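Side-chain contacts in putative acetyltransferase Sthe_0691 (Sphaerobacter thermophilus, PDB 3SHP), which probably transfers an acetyl group from acetyl-coenzyme A to an acceptor substrate that is not known: residues V7-T10 with Y15-A18; A128-T133 with I152-H157; M148-A153 with R158-I163; A28-S33 with M91-D96; I64-R67 with V72-S75. All coordinates share one frame; numbering follows the deposited sequence.

Contact 1. Residues V7-T10 with Y15-A18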
# COMPACT_ATOMS: atom_id res chain seq x y z
N VAL A 7 13.06 -35.91 -13.69
CA VAL A 7 12.87 -36.12 -12.27
C VAL A 7 11.52 -36.79 -11.99
O VAL A 7 10.47 -36.30 -12.42
CB VAL A 7 12.96 -34.82 -11.49
CG1 VAL A 7 12.81 -35.08 -10.00
CG2 VAL A 7 14.29 -34.13 -11.77
N TYR A 8 11.56 -37.92 -11.30
CA TYR A 8 10.35 -38.58 -10.83
C TYR A 8 10.65 -39.24 -9.49
O TYR A 8 11.33 -40.27 -9.45
CB TYR A 8 9.81 -39.60 -11.84
CG TYR A 8 8.54 -40.26 -11.35
CD1 TYR A 8 7.32 -39.55 -11.30
CD2 TYR A 8 8.55 -41.57 -10.89
CE1 TYR A 8 6.15 -40.15 -10.81
CE2 TYR A 8 7.38 -42.18 -10.41
CZ TYR A 8 6.19 -41.47 -10.36
OH TYR A 8 5.05 -42.09 -9.88
N LEU A 9 10.15 -38.65 -8.42
CA LEU A 9 10.50 -39.03 -7.07
C LEU A 9 9.18 -39.27 -6.38
O LEU A 9 8.43 -38.31 -6.10
CB LEU A 9 11.26 -37.91 -6.35
CG LEU A 9 12.43 -37.23 -7.07
CD1 LEU A 9 13.00 -36.13 -6.21
CD2 LEU A 9 13.54 -38.20 -7.45
N THR A 10 8.86 -40.53 -6.13
CA THR A 10 7.55 -40.83 -5.58
C THR A 10 7.61 -41.56 -4.25
O THR A 10 8.49 -42.40 -4.02
CB THR A 10 6.68 -41.62 -6.56
OG1 THR A 10 5.39 -41.80 -5.97
CG2 THR A 10 7.30 -42.96 -6.89
N TYR A 15 4.23 -37.37 -5.15
CA TYR A 15 5.41 -37.46 -5.98
C TYR A 15 5.83 -36.09 -6.41
O TYR A 15 5.03 -35.15 -6.38
CB TYR A 15 5.22 -38.39 -7.17
CG TYR A 15 4.22 -37.97 -8.21
CD1 TYR A 15 4.61 -37.30 -9.38
CD2 TYR A 15 2.88 -38.33 -8.08
CE1 TYR A 15 3.69 -36.95 -10.35
CE2 TYR A 15 1.97 -38.00 -9.05
CZ TYR A 15 2.37 -37.30 -10.18
OH TYR A 15 1.40 -36.99 -11.13
N LEU A 16 7.11 -35.98 -6.76
CA LEU A 16 7.73 -34.75 -7.19
C LEU A 16 8.09 -34.89 -8.65
O LEU A 16 8.59 -35.93 -9.09
CB LEU A 16 8.99 -34.45 -6.36
CG LEU A 16 8.80 -33.78 -4.98
CD1 LEU A 16 7.66 -34.35 -4.18
CD2 LEU A 16 10.06 -33.92 -4.18
N ARG A 17 7.83 -33.81 -9.39
CA ARG A 17 8.18 -33.74 -10.80
C ARG A 17 8.39 -32.26 -11.09
O ARG A 17 7.99 -31.43 -10.31
CB ARG A 17 7.03 -34.28 -11.65
CG ARG A 17 5.63 -33.62 -11.37
CD ARG A 17 4.75 -33.64 -12.63
NE ARG A 17 3.41 -33.09 -12.39
CZ ARG A 17 3.09 -31.79 -12.42
NH1 ARG A 17 4.00 -30.85 -12.70
NH2 ARG A 17 1.82 -31.43 -12.17
N ALA A 18 9.00 -31.94 -12.22
CA ALA A 18 9.21 -30.56 -12.62
C ALA A 18 7.88 -29.81 -12.62
O ALA A 18 6.89 -30.29 -13.17
CB ALA A 18 9.89 -30.49 -14.01
O HOH W 1 9.94 -34.14 -13.94

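Contact 2. Residues A128-T133 with I152-H157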
# COMPACT_ATOMS: atom_id res chain seq x y z
N ALA A 128 10.19 -23.92 13.09
CA ALA A 128 10.38 -24.70 14.30
C ALA A 128 9.15 -25.48 14.71
O ALA A 128 9.29 -26.41 15.47
CB ALA A 128 10.91 -23.82 15.46
N ASP A 129 7.95 -25.14 14.23
CA ASP A 129 6.75 -25.89 14.61
C ASP A 129 6.39 -26.96 13.58
O ASP A 129 5.32 -27.59 13.66
CB ASP A 129 5.54 -24.94 14.83
CG ASP A 129 5.29 -24.06 13.63
OD1 ASP A 129 6.07 -24.17 12.66
OD2 ASP A 129 4.33 -23.25 13.63
N GLU A 130 7.25 -27.13 12.57
CA GLU A 130 6.98 -28.14 11.55
C GLU A 130 7.54 -29.52 11.93
O GLU A 130 8.51 -30.00 11.36
CB GLU A 130 7.42 -27.64 10.16
CG GLU A 130 6.48 -26.55 9.67
CD GLU A 130 7.02 -25.64 8.56
OE1 GLU A 130 6.25 -24.73 8.16
OE2 GLU A 130 8.17 -25.82 8.07
N GLN A 131 6.87 -30.14 12.90
CA GLN A 131 7.33 -31.36 13.59
C GLN A 131 7.81 -32.49 12.68
O GLN A 131 8.92 -32.99 12.80
CB GLN A 131 6.21 -31.93 14.47
CG GLN A 131 6.51 -31.91 15.93
CD GLN A 131 5.64 -32.91 16.71
OE1 GLN A 131 4.44 -33.09 16.42
NE2 GLN A 131 6.25 -33.58 17.70
N ARG A 132 6.92 -32.90 11.79
CA ARG A 132 7.20 -33.99 10.89
C ARG A 132 8.30 -33.63 9.91
O ARG A 132 9.18 -34.45 9.65
CB ARG A 132 5.92 -34.40 10.18
CG ARG A 132 4.90 -34.94 11.16
CD ARG A 132 3.62 -35.29 10.47
NE ARG A 132 2.52 -35.46 11.42
CZ ARG A 132 2.24 -36.60 12.07
NH1 ARG A 132 2.99 -37.69 11.89
NH2 ARG A 132 1.21 -36.65 12.90
N THR A 133 8.26 -32.42 9.38
CA THR A 133 9.31 -31.95 8.47
C THR A 133 10.67 -31.89 9.19
O THR A 133 11.69 -32.32 8.65
CB THR A 133 8.92 -30.60 7.83
OG1 THR A 133 7.61 -30.72 7.25
CG2 THR A 133 9.91 -30.20 6.74
N ILE A 152 8.78 -16.35 11.71
CA ILE A 152 7.59 -16.81 10.98
C ILE A 152 6.30 -16.45 11.72
O ILE A 152 6.10 -16.88 12.87
CB ILE A 152 7.63 -18.37 10.74
CG1 ILE A 152 8.94 -18.86 10.07
CG2 ILE A 152 6.42 -18.83 9.93
CD1 ILE A 152 9.32 -18.12 8.81
N ALA A 153 5.43 -15.67 11.08
CA ALA A 153 4.09 -15.37 11.64
C ALA A 153 3.19 -16.61 11.68
O ALA A 153 3.07 -17.31 10.70
CB ALA A 153 3.38 -14.25 10.82
N ARG A 154 2.57 -16.86 12.84
CA ARG A 154 1.49 -17.81 12.97
C ARG A 154 0.29 -17.10 13.60
O ARG A 154 0.33 -15.89 13.91
CB ARG A 154 1.91 -19.02 13.84
CG ARG A 154 3.10 -19.86 13.31
CD ARG A 154 2.77 -20.58 11.98
NE ARG A 154 3.77 -21.58 11.65
CZ ARG A 154 4.18 -21.90 10.42
NH1 ARG A 154 3.69 -21.28 9.34
NH2 ARG A 154 5.11 -22.83 10.27
N ALA A 155 -0.79 -17.84 13.82
CA ALA A 155 -1.96 -17.27 14.40
C ALA A 155 -1.67 -16.99 15.87
O ALA A 155 -1.35 -17.92 16.63
CB ALA A 155 -3.14 -18.23 14.25
N GLY A 156 -1.73 -15.70 16.24
CA GLY A 156 -1.53 -15.30 17.61
C GLY A 156 -0.10 -15.25 18.15
O GLY A 156 0.11 -14.83 19.26
N HIS A 157 0.89 -15.68 17.36
CA HIS A 157 2.26 -15.84 17.86
C HIS A 157 3.19 -16.00 16.66
O HIS A 157 2.72 -16.04 15.53
CB HIS A 157 2.41 -17.05 18.84
CG HIS A 157 2.24 -18.40 18.19
ND1 HIS A 157 1.03 -18.83 17.67
CD2 HIS A 157 3.12 -19.41 17.99
CE1 HIS A 157 1.18 -20.05 17.17
NE2 HIS A 157 2.44 -20.43 17.35
O HOH W 2 3.17 -22.98 16.42
O HOH W 3 5.10 -22.19 6.80

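Contact 3. Residues M148-A153 with R158-I163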
# COMPACT_ATOMS: atom_id res chain seq x y z
N MSE A 148 16.53 -18.52 13.38
CA MSE A 148 16.05 -17.18 13.12
C MSE A 148 14.84 -16.96 14.02
O MSE A 148 13.74 -17.45 13.73
CB MSE A 148 15.67 -17.05 11.64
CG MSE A 148 16.87 -17.29 10.68
SE MSE A 148 16.42 -16.89 8.83
CE MSE A 148 15.96 -14.99 9.02
N ARG A 149 15.05 -16.26 15.12
CA ARG A 149 14.01 -16.16 16.17
C ARG A 149 12.78 -15.41 15.72
O ARG A 149 12.85 -14.29 15.25
CB ARG A 149 14.54 -15.62 17.51
CG ARG A 149 15.48 -16.62 18.20
CD ARG A 149 16.01 -16.12 19.56
NE ARG A 149 16.95 -14.99 19.42
CZ ARG A 149 16.66 -13.74 19.76
NH1 ARG A 149 15.48 -13.44 20.29
NH2 ARG A 149 17.56 -12.77 19.59
N GLU A 150 11.65 -16.09 15.85
CA GLU A 150 10.35 -15.48 15.62
C GLU A 150 10.23 -14.90 14.25
O GLU A 150 9.57 -13.89 14.05
CB GLU A 150 10.09 -14.42 16.68
CG GLU A 150 9.97 -15.08 18.02
CD GLU A 150 9.21 -14.25 18.92
OE1 GLU A 150 9.63 -13.11 19.14
OE2 GLU A 150 8.17 -14.72 19.39
N ALA A 151 10.86 -15.56 13.29
CA ALA A 151 10.86 -15.07 11.94
C ALA A 151 9.55 -15.36 11.24
O ALA A 151 9.23 -14.68 10.26
CB ALA A 151 12.04 -15.68 11.16
N ILE A 152 8.78 -16.35 11.71
CA ILE A 152 7.59 -16.81 10.98
C ILE A 152 6.30 -16.45 11.72
O ILE A 152 6.10 -16.88 12.87
CB ILE A 152 7.63 -18.37 10.74
CG1 ILE A 152 8.94 -18.86 10.07
CG2 ILE A 152 6.42 -18.83 9.93
CD1 ILE A 152 9.32 -18.12 8.81
N ALA A 153 5.43 -15.67 11.08
CA ALA A 153 4.09 -15.37 11.64
C ALA A 153 3.19 -16.61 11.68
O ALA A 153 3.07 -17.31 10.70
CB ALA A 153 3.38 -14.25 10.82
N ARG A 158 4.49 -16.08 16.93
CA ARG A 158 5.50 -16.26 15.89
C ARG A 158 6.37 -17.42 16.29
O ARG A 158 6.50 -17.71 17.48
CB ARG A 158 6.33 -15.00 15.73
CG ARG A 158 5.48 -13.76 15.42
CD ARG A 158 6.34 -12.55 15.07
NE ARG A 158 7.08 -12.71 13.81
CZ ARG A 158 6.60 -12.39 12.62
NH1 ARG A 158 5.35 -11.89 12.50
NH2 ARG A 158 7.36 -12.57 11.53
N VAL A 159 6.95 -18.11 15.31
CA VAL A 159 7.86 -19.20 15.58
C VAL A 159 9.18 -19.01 14.82
O VAL A 159 9.24 -18.25 13.84
CB VAL A 159 7.26 -20.58 15.24
CG1 VAL A 159 5.90 -20.77 15.96
CG2 VAL A 159 7.14 -20.76 13.75
N ASP A 160 10.22 -19.68 15.28
CA ASP A 160 11.53 -19.53 14.67
C ASP A 160 11.54 -20.17 13.31
O ASP A 160 10.89 -21.19 13.08
CB ASP A 160 12.62 -20.21 15.52
CG ASP A 160 12.70 -19.68 16.93
OD1 ASP A 160 12.08 -18.65 17.26
OD2 ASP A 160 13.38 -20.33 17.74
N LEU A 161 12.30 -19.59 12.40
CA LEU A 161 12.70 -20.32 11.21
C LEU A 161 14.04 -20.99 11.51
O LEU A 161 14.98 -20.32 11.98
CB LEU A 161 12.86 -19.39 10.02
CG LEU A 161 13.19 -20.13 8.71
CD1 LEU A 161 12.06 -21.13 8.39
CD2 LEU A 161 13.48 -19.16 7.52
N LEU A 162 14.14 -22.28 11.22
CA LEU A 162 15.37 -23.01 11.42
C LEU A 162 15.96 -23.32 10.07
O LEU A 162 15.21 -23.53 9.12
CB LEU A 162 15.09 -24.32 12.17
CG LEU A 162 14.41 -24.19 13.54
CD1 LEU A 162 14.22 -25.56 14.22
CD2 LEU A 162 15.22 -23.27 14.39
N ILE A 163 17.28 -23.33 9.98
CA ILE A 163 17.98 -23.73 8.76
C ILE A 163 18.74 -25.01 9.05
O ILE A 163 19.65 -25.04 9.90
CB ILE A 163 18.99 -22.68 8.29
CG1 ILE A 163 18.37 -21.29 8.24
CG2 ILE A 163 19.61 -23.12 6.95
CD1 ILE A 163 17.30 -21.11 7.14
O HOH W 4 5.57 -15.29 19.62

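Contact 4. Residues A28-S33 with M91-D96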
# COMPACT_ATOMS: atom_id res chain seq x y z
N ALA A 28 -1.92 -19.87 -8.71
CA ALA A 28 -1.58 -18.43 -8.64
C ALA A 28 -2.09 -17.71 -7.40
O ALA A 28 -1.46 -16.73 -6.93
CB ALA A 28 -2.02 -17.69 -9.91
N ALA A 29 -3.23 -18.16 -6.87
CA ALA A 29 -3.81 -17.56 -5.66
C ALA A 29 -2.83 -17.66 -4.48
O ALA A 29 -2.68 -16.72 -3.70
CB ALA A 29 -5.14 -18.21 -5.31
N TRP A 30 -2.11 -18.78 -4.38
CA TRP A 30 -1.18 -18.93 -3.26
C TRP A 30 0.29 -19.06 -3.66
O TRP A 30 1.17 -18.88 -2.81
CB TRP A 30 -1.57 -20.12 -2.40
CG TRP A 30 -1.63 -21.41 -3.16
CD1 TRP A 30 -2.69 -21.89 -3.85
CD2 TRP A 30 -0.57 -22.38 -3.30
NE1 TRP A 30 -2.38 -23.10 -4.42
CE2 TRP A 30 -1.09 -23.43 -4.09
CE3 TRP A 30 0.76 -22.46 -2.85
CZ2 TRP A 30 -0.33 -24.56 -4.43
CZ3 TRP A 30 1.52 -23.58 -3.19
CH2 TRP A 30 0.97 -24.62 -3.97
N PHE A 31 0.56 -19.40 -4.90
CA PHE A 31 1.95 -19.60 -5.26
C PHE A 31 2.51 -18.39 -5.96
O PHE A 31 2.01 -17.98 -7.00
CB PHE A 31 2.14 -20.84 -6.12
CG PHE A 31 3.58 -21.07 -6.51
CD1 PHE A 31 4.48 -21.56 -5.58
CD2 PHE A 31 4.02 -20.76 -7.80
CE1 PHE A 31 5.82 -21.76 -5.94
CE2 PHE A 31 5.36 -20.97 -8.17
CZ PHE A 31 6.26 -21.46 -7.22
N ASP A 32 3.56 -17.81 -5.39
CA ASP A 32 4.15 -16.61 -5.94
C ASP A 32 5.23 -17.07 -6.89
O ASP A 32 6.20 -17.68 -6.48
CB ASP A 32 4.73 -15.75 -4.81
CG ASP A 32 5.19 -14.38 -5.27
OD1 ASP A 32 5.13 -14.07 -6.48
OD2 ASP A 32 5.62 -13.59 -4.40
N SER A 33 5.04 -16.80 -8.17
CA SER A 33 6.00 -17.14 -9.19
C SER A 33 7.22 -16.25 -9.22
O SER A 33 8.23 -16.60 -9.85
CB SER A 33 5.34 -17.03 -10.54
OG SER A 33 4.58 -18.20 -10.76
N MSE A 91 3.59 -24.88 0.66
CA MSE A 91 2.45 -25.83 0.60
C MSE A 91 1.15 -25.07 0.37
O MSE A 91 1.04 -23.93 0.78
CB MSE A 91 2.36 -26.65 1.89
CG MSE A 91 3.69 -27.30 2.28
SE MSE A 91 4.41 -28.47 0.89
CE MSE A 91 3.06 -29.83 0.99
N ALA A 92 0.18 -25.70 -0.29
CA ALA A 92 -1.11 -25.04 -0.50
C ALA A 92 -1.76 -24.76 0.85
O ALA A 92 -1.74 -25.60 1.73
CB ALA A 92 -2.03 -25.88 -1.38
N PRO A 93 -2.31 -23.56 1.01
CA PRO A 93 -2.95 -23.15 2.26
C PRO A 93 -4.25 -23.91 2.56
O PRO A 93 -4.64 -23.99 3.74
CB PRO A 93 -3.26 -21.65 2.03
CG PRO A 93 -3.40 -21.53 0.53
CD PRO A 93 -2.32 -22.47 0.01
N TRP A 94 -4.91 -24.44 1.53
CA TRP A 94 -6.14 -25.22 1.72
C TRP A 94 -5.87 -26.65 2.20
O TRP A 94 -6.82 -27.39 2.47
CB TRP A 94 -6.97 -25.26 0.44
CG TRP A 94 -6.21 -25.60 -0.83
CD1 TRP A 94 -5.73 -24.71 -1.76
CD2 TRP A 94 -5.87 -26.91 -1.32
NE1 TRP A 94 -5.13 -25.39 -2.80
CE2 TRP A 94 -5.20 -26.73 -2.56
CE3 TRP A 94 -6.09 -28.21 -0.85
CZ2 TRP A 94 -4.71 -27.80 -3.31
CZ3 TRP A 94 -5.62 -29.29 -1.60
CH2 TRP A 94 -4.92 -29.07 -2.83
N LEU A 95 -4.61 -27.05 2.31
CA LEU A 95 -4.33 -28.42 2.74
C LEU A 95 -4.77 -28.67 4.17
O LEU A 95 -4.67 -27.78 5.03
CB LEU A 95 -2.85 -28.74 2.59
CG LEU A 95 -2.37 -29.23 1.23
CD1 LEU A 95 -0.85 -29.34 1.28
CD2 LEU A 95 -2.98 -30.59 0.86
N ASP A 96 -5.29 -29.86 4.43
CA ASP A 96 -5.73 -30.22 5.77
C ASP A 96 -4.55 -30.38 6.74
O ASP A 96 -4.61 -29.88 7.88
CB ASP A 96 -6.56 -31.51 5.73
CG ASP A 96 -8.05 -31.24 5.68
OD1 ASP A 96 -8.47 -30.20 6.24
OD2 ASP A 96 -8.80 -32.06 5.08
O HOH W 5 -4.39 -24.57 -5.41

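Contact 5. Residues I64-R67 with V72-S75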
# COMPACT_ATOMS: atom_id res chain seq x y z
N ILE A 64 4.85 -30.65 -5.94
CA ILE A 64 4.56 -31.79 -5.07
C ILE A 64 3.13 -32.20 -5.40
O ILE A 64 2.20 -31.38 -5.31
CB ILE A 64 4.70 -31.41 -3.60
CG1 ILE A 64 6.11 -30.87 -3.31
CG2 ILE A 64 4.31 -32.60 -2.68
CD1 ILE A 64 6.24 -30.18 -1.92
N VAL A 65 2.95 -33.44 -5.83
CA VAL A 65 1.67 -33.86 -6.41
C VAL A 65 1.09 -34.99 -5.57
O VAL A 65 1.75 -36.00 -5.34
CB VAL A 65 1.84 -34.32 -7.90
CG1 VAL A 65 0.50 -34.73 -8.50
CG2 VAL A 65 2.53 -33.25 -8.77
N ARG A 66 -0.15 -34.81 -5.11
CA ARG A 66 -0.81 -35.86 -4.36
C ARG A 66 -1.25 -36.94 -5.31
O ARG A 66 -2.01 -36.69 -6.24
CB ARG A 66 -1.99 -35.33 -3.55
CG ARG A 66 -2.55 -36.34 -2.57
CD ARG A 66 -3.49 -35.71 -1.57
NE ARG A 66 -4.51 -34.85 -2.20
CZ ARG A 66 -5.19 -33.91 -1.56
NH1 ARG A 66 -6.09 -33.19 -2.22
NH2 ARG A 66 -5.00 -33.71 -0.26
N ARG A 67 -0.77 -38.15 -5.05
CA ARG A 67 -1.06 -39.33 -5.85
C ARG A 67 -2.57 -39.67 -5.97
O ARG A 67 -3.06 -39.89 -7.07
CB ARG A 67 -0.26 -40.54 -5.32
CG ARG A 67 1.31 -40.34 -5.37
CD ARG A 67 2.09 -41.54 -4.86
NE ARG A 67 1.57 -42.78 -5.43
CZ ARG A 67 1.75 -43.99 -4.91
NH1 ARG A 67 2.47 -44.17 -3.80
NH2 ARG A 67 1.20 -45.06 -5.51
N VAL A 72 -1.86 -30.69 -7.27
CA VAL A 72 -0.60 -30.07 -6.90
C VAL A 72 -0.84 -29.48 -5.51
O VAL A 72 -1.65 -28.55 -5.38
CB VAL A 72 -0.18 -28.99 -7.93
CG1 VAL A 72 1.05 -28.18 -7.42
CG2 VAL A 72 0.10 -29.64 -9.32
N VAL A 73 -0.17 -30.03 -4.50
CA VAL A 73 -0.38 -29.63 -3.12
C VAL A 73 0.75 -28.74 -2.57
O VAL A 73 0.66 -28.19 -1.45
CB VAL A 73 -0.62 -30.85 -2.20
CG1 VAL A 73 -1.83 -31.66 -2.68
CG2 VAL A 73 0.66 -31.74 -2.11
N GLY A 74 1.81 -28.57 -3.36
CA GLY A 74 2.85 -27.67 -2.96
C GLY A 74 3.94 -27.63 -3.99
O GLY A 74 3.81 -28.21 -5.07
N SER A 75 5.03 -26.94 -3.64
CA SER A 75 6.16 -26.82 -4.52
C SER A 75 7.43 -26.85 -3.69
O SER A 75 7.42 -26.55 -2.49
CB SER A 75 6.09 -25.50 -5.29
OG SER A 75 6.18 -24.42 -4.39

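Contact 1. Residues V7-T10 with Y15-A18
Leu9 and Leu16 face each other as an antiparallel hydrogen-bonded pair: Leu9 N donates to Leu16 O at 3.2 Å, and Leu16 N donates back to Leu9 O at 2.8 Å. A water carries the link further by joining Val7 O to Ala18 N, 2.9 Å from the latter. The aromatic contact lies on the face with Thr10. Tyr15 CD1 meets Tyr8 CE1 at 3.5 Å, with the ring planes 48° apart, an oblique pairing. Tyr15 holds CG between its backbone N and carbonyl carbon (chi1 66°), which leans the ring against Tyr8 while its CB rests 3.6 Å from Thr10 CB. Its OH is hydrogen-bonded to Glu70 OE1. With an alanine here, the Tyr8 ring would probably be freed to turn, and Glu70 would lose its hydroxyl partner. Apolar packing occupies the other face, where Leu9 CB and Leu16 CB are 4.1 Å apart; both side chains turn to helix 98-116, Leu9 touching Trp112 and Leu16 touching Ala105 and Val109. Arg17 extends away to a salt bridge with Asp23. The arrangement is an antiparallel beta hairpin, here made by the N-terminal strands at one margin of the sheet.

Contact 2. Residues A128-T133 with I152-H157
The Arg154 guanidinium lies edge to edge with the Asp129 carboxylate, the two planes only 20° apart. It grips side-on: NE donates to Asp129 OD2 at 2.7 Å and NH2 to Asp129 OD1 at 2.9 Å, the latter bond almost straight at 175°. Each oxygen uses its syn lone pair, so the two bonds hold the carboxylate and guanidinium nearly coplanar. The same NH2 also donates to Glu130 OE1 at 3.1 Å, making a three-residue salt-bridge network, but here the donor stands 45° above the carboxylate plane. Glu130 arrives roughly at a right angle to Arg154, and a water adds a second link between Glu130 OE1 and Arg154 NH1. A bend at chi2 folds the arginine chain toward the acids, and Ile152 CG2 rests 3.7 Å above one face of the guanidinium. Arg154 CB in turn sits over one face of the His157 ring. That ring is fixed by ND1 donating to Ala155 O at 2.8 Å, while NE2 reaches Asp129 OD2 through another water.

Lys47 of the third subunit forms a salt bridge with Glu130 OE1 and comes near Arg154 NH2; the acids would probably temper this meeting of like charges. Glu130 OE2 accepts from Ala127 N. Glu130 is the N-cap residue of helix 131-139, so the network ties the start of that helix, just after strand 121-127, to the turn joining strands 153-154 and 157-167.

Contact 3. Residues M148-A153 with R158-I163
Met148, a selenomethionine, pairs with Leu161 through two backbone bonds, Met148 N to Leu161 O at 2.8 Å and Leu161 N to Met148 O at 2.9 Å, and its selenium lies beside Leu161 CD2. Arg149 runs alongside Asp160 but sends its guanidinium to Glu43 and Glu79 of the fourth subunit. Glu150 N donates to Asp160 OD1 at 3.0 Å, on the anti side and tilted out of the carboxylate plane; OD2 of this aspartate is held by Arg147. Glu150 O takes a nearly straight bond (174°) from Arg158 NE at 2.8 Å, in the guanidinium plane, and Ala151 O receives a weak one from NH2. A bend at chi3 (67°) turns the Arg158 chain across to the 150-153 backbone. A leucine in its place would probably leave the Glu150 carbonyl without this donor and the bulged backbone less firmly held. Ile152 exchanges two backbone bonds with Val159 and sets CG1 4.0 Å from Leu161 CB. Ala153 ends the run: its N lies over the rim of one guanidinium face and its CB 3.5 Å from Arg158 NH1. With Ala151 and Ile152 both opposite Val159, this is a classic beta bulge, following a type II turn at Met148-Ala151, in the C-terminal antiparallel hairpin of the sheet.

Contact 4. Residues A28-S33 with M91-D96
The Trp30 indole has the 91-96 loop on one face and its own neighbour on the other. Ala92 CA stands 3.7 Å from the centroid of the six-membered ring, only 4° off its normal, and Pro93 CD lies over the five-membered ring, 3.4 Å from Trp30 CG; both are CH-pi contacts. Phe31 CB covers part of the opposite face. Trp94 turns an edge toward the face of Trp30 in an offset edge-to-face pair, with planes 84° apart and five-membered ring centroids separated by 5.6 Å. Ala92 CB is wedged between the two indoles, 3.7 Å from Trp30 CZ2 and over one face of Trp94. At the ring edges a single water lies in the plane of both and accepts from both indole nitrogens, Trp30 NE1 at 2.7 Å and Trp94 NE1 at 2.8 Å. The receiving loop is a type I beta turn from Ala92 to Leu95, closed by Leu95 N donating to Ala92 O, and it links strand 84-91 to helix 98-116. Trp30 belongs to the long loop after helix 21-26. Its CG sits between the backbone N and the carbonyl carbon (chi1 57°), which stands the indole against the turn. The third subunit adds His25, stacked on the Trp94 ring, and Lys24, whose amine bonds to Trp94 O and forms a salt bridge with Asp96.

Contact 5. Residues I64-R67 with V72-S75
Val72 opens the contact as the non-hydrogen-bonded partner of Val65; the two CG2 methyls approach to 4.4 Å, and Val72 CG1 lies near Ile64 O. Val73 follows with N donating to Ile64 O at 2.8 Å, nearly along the C=O axis. Its two methyls part company: CG2, placed between the backbone N and the carbonyl carbon, meets Ile64 CG2 at 3.8 Å, while CG1 touches Arg66 CB, also at 3.8 Å, and stands over the centre of one guanidinium face. The Arg66 chain bends at chi3 (49°) to bring that face round, and the group is held by salt bridges to Asp69 and to Glu21 of the third subunit. Gly74 N adds a weak bond of 3.4 Å to the same Ile64 O, so Val73 and Gly74 both stand opposite Ile64, a classic beta bulge. Gly74 O accepts from Ile64 N at 2.8 Å in an almost straight bond (171°), although the donor lies above the carbonyl plane. Ile64 CD1 reaches on to Ser75 N at 3.9 Å. The hairpin of strands 58-66 and 72-80 is flanked in the sheet by strand 14-18 beyond Val65 and by strand 84-91 beyond Ser75, and helix 98-116 covers it, Ala105 touching Ile64 and Leu101 touching Val73.

How the contacts relate
From the N terminus, contact 1 closes the first short hairpin, and Tyr15 O then joins Val65 N of contact 5 at 2.7 Å, laying strand 14-18 beside strand 58-66. Contact 4 closes a far longer loop, from after helix 21-26 to the turn before helix 98-116; contact 5, a local hairpin, falls within that span and meets it where Ala92 N pairs with Val73 O. Contact 2 spans from before helix 131-139 to the turn after strand 153-154, contact 3 closes the hairpin of strands 143-151 and 157-167, and the two spans cross, sharing Ile152 and Ala153. They lie across the chain's centre from contact 1. The mixed sheet connecting them is consistent with a GNAT-type acetyltransferase fold.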